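Twin-arginine translocation pathway signal protein (Burkholderia phytofirmans, PDB 2RJO) probably serves as the periplasmic sugar-binding component of a transport system, enclosing beta-D-galactopyranose in the cleft between its two lobes. Local coordinates at residues N17-A22 with G229-Q234. Residues are numbered along the deposited sequence; the frame is centred on the assembly and turned at random.
Sequences NPYYTA and GMDGTQ. With GAL (beta-D-galactopyranose), chain B; SO4 (sulfate ion), chain D.
Asp231 and Tyr19 meet beside the bound galactose, where the two side chains cross at about a right angle, with the carboxylate plane tilted 29° from that of the ring. OD1 of Asp231 comes within 3.6 Å of Tyr19 CD1, while OD2 lies against Tyr19 CB. Each oxygen of this carboxylate also takes one sugar hydroxyl: galactose O3 donates to OD1 and O2 donates to OD2, both at 2.7 Å, a two-pronged grip that holds the carboxylate against rotation. A weak bond from Trp251 NE1 adds to the hold on OD1. With CG anti to the backbone N (chi1 168°), the Tyr19 ring reaches under the sugar, and galactose C3 sits 4.2 Å above the centre of one face; the Tyr19 OH is hydrogen-bonded to Trp95 NE1. An aromatic ring laid against a pyranose, with a carboxylate gripping neighbouring hydroxyls, is a familiar feature of periplasmic sugar-binding proteins, and here the two groups come from opposite lobes of the fold. No direct hydrogen bond joins the segments; instead a water donates to Asp231 OD2 at 2.8 Å and to Asn17 OD1 at 2.6 Å. That same OD1 caps helix 18-34 by accepting from Tyr19 N (2.7 Å), the N-H lying above the carbonyl plane. Two residues on, Thr233 is the N-cap of helix 234-241, its OG1 accepting a weak hydrogen bond from Gly236 N, and it turns its methyl CG2 onto the first turn of helix 18-34, 3.6 Å from Tyr19 N. Thr233 CB and OG1 meet Pro18 at CB and CG, the two side chains lying aslant.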
# COMPACT_ATOMS: atom_id res chain seq x y z
N ASN A 17 7.99 7.76 3.44
CA ASN A 17 7.22 6.65 4.02
C ASN A 17 8.01 5.37 3.77
O ASN A 17 8.22 4.99 2.61
CB ASN A 17 5.86 6.54 3.33
CG ASN A 17 4.99 5.41 3.89
OD1 ASN A 17 5.49 4.43 4.43
ND2 ASN A 17 3.67 5.55 3.73
N PRO A 18 8.46 4.69 4.83
CA PRO A 18 9.23 3.45 4.64
C PRO A 18 8.56 2.44 3.71
O PRO A 18 9.22 1.59 3.10
CB PRO A 18 9.44 2.94 6.06
CG PRO A 18 8.31 3.56 6.85
CD PRO A 18 8.21 4.94 6.26
N TYR A 19 7.24 2.52 3.60
CA TYR A 19 6.51 1.62 2.71
C TYR A 19 7.09 1.77 1.30
O TYR A 19 7.42 0.78 0.65
CB TYR A 19 5.02 1.97 2.69
CG TYR A 19 4.27 1.28 1.58
CD1 TYR A 19 3.82 -0.04 1.73
CD2 TYR A 19 4.06 1.91 0.36
CE1 TYR A 19 3.18 -0.70 0.68
CE2 TYR A 19 3.43 1.26 -0.69
CZ TYR A 19 2.99 -0.05 -0.53
OH TYR A 19 2.36 -0.68 -1.59
N TYR A 20 7.21 3.01 0.85
CA TYR A 20 7.73 3.32 -0.48
C TYR A 20 9.24 3.17 -0.59
O TYR A 20 9.76 3.01 -1.70
CB TYR A 20 7.31 4.73 -0.89
CG TYR A 20 5.84 4.83 -1.26
CD1 TYR A 20 5.00 5.73 -0.62
CD2 TYR A 20 5.30 4.00 -2.24
CE1 TYR A 20 3.64 5.81 -0.96
CE2 TYR A 20 3.94 4.07 -2.58
CZ TYR A 20 3.12 4.98 -1.94
OH TYR A 20 1.79 5.06 -2.27
N THR A 21 9.94 3.24 0.54
CA THR A 21 11.38 3.08 0.50
C THR A 21 11.65 1.66 0.01
O THR A 21 12.53 1.44 -0.81
CB THR A 21 12.01 3.26 1.89
OG1 THR A 21 11.78 4.60 2.35
CG2 THR A 21 13.51 3.02 1.81
N ALA A 22 10.87 0.71 0.53
CA ALA A 22 11.00 -0.69 0.16
C ALA A 22 10.43 -0.93 -1.24
O ALA A 22 10.99 -1.69 -2.04
CB ALA A 22 10.28 -1.54 1.16
N GLY A 229 -1.57 -0.78 12.70
CA GLY A 229 -1.27 -0.13 11.44
C GLY A 229 -1.42 -1.10 10.29
O GLY A 229 -2.16 -2.08 10.40
N MSE A 230 -0.74 -0.83 9.18
CA MSE A 230 -0.81 -1.69 8.00
C MSE A 230 0.31 -1.32 7.05
O MSE A 230 0.53 -0.14 6.79
CB MSE A 230 -2.17 -1.57 7.29
CG MSE A 230 -3.20 -2.59 7.77
SE MSE A 230 -4.80 -2.59 6.90
CE MSE A 230 -5.75 -1.57 7.96
N ASP A 231 1.02 -2.33 6.55
CA ASP A 231 2.13 -2.17 5.62
C ASP A 231 3.22 -3.18 5.96
O ASP A 231 3.82 -3.77 5.07
CB ASP A 231 2.71 -0.75 5.66
CG ASP A 231 1.93 0.24 4.78
OD1 ASP A 231 1.08 -0.22 4.00
OD2 ASP A 231 2.18 1.46 4.88
N GLY A 232 3.47 -3.37 7.25
CA GLY A 232 4.49 -4.30 7.68
C GLY A 232 5.89 -3.79 7.40
O GLY A 232 6.80 -4.58 7.15
N THR A 233 6.07 -2.47 7.43
CA THR A 233 7.37 -1.86 7.17
C THR A 233 8.30 -2.15 8.35
O THR A 233 7.85 -2.33 9.48
CB THR A 233 7.24 -0.33 6.99
OG1 THR A 233 6.83 0.27 8.23
CG2 THR A 233 6.21 -0.01 5.93
N GLN A 234 9.61 -2.19 8.08
CA GLN A 234 10.60 -2.46 9.11
C GLN A 234 10.38 -1.64 10.39
O GLN A 234 10.37 -2.20 11.48
CB GLN A 234 12.00 -2.25 8.53
CG GLN A 234 13.04 -1.66 9.48
CD GLN A 234 13.45 -2.60 10.61
OE1 GLN A 234 14.24 -2.22 11.50
NE2 GLN A 234 12.95 -3.83 10.58
C1 GAL B . 0.68 4.48 1.11
C2 GAL B . 0.23 3.46 2.18
C3 GAL B . -0.15 2.14 1.48
C4 GAL B . -1.29 2.43 0.48
C5 GAL B . -0.76 3.49 -0.52
C6 GAL B . -1.86 3.81 -1.52
O1 GAL B . 1.02 5.72 1.77
O2 GAL B . 1.30 3.21 3.09
O3 GAL B . -0.60 1.19 2.43
O4 GAL B . -2.40 2.97 1.20
O5 GAL B . -0.40 4.73 0.17
O6 GAL B . -1.35 4.76 -2.43
S SO4 D . 2.86 8.67 1.54
O1 SO4 D . 3.82 9.35 0.62
O2 SO4 D . 1.52 8.59 0.92
O3 SO4 D . 2.81 9.40 2.83
O4 SO4 D . 3.35 7.29 1.77
O HOH W 1 3.91 3.23 6.18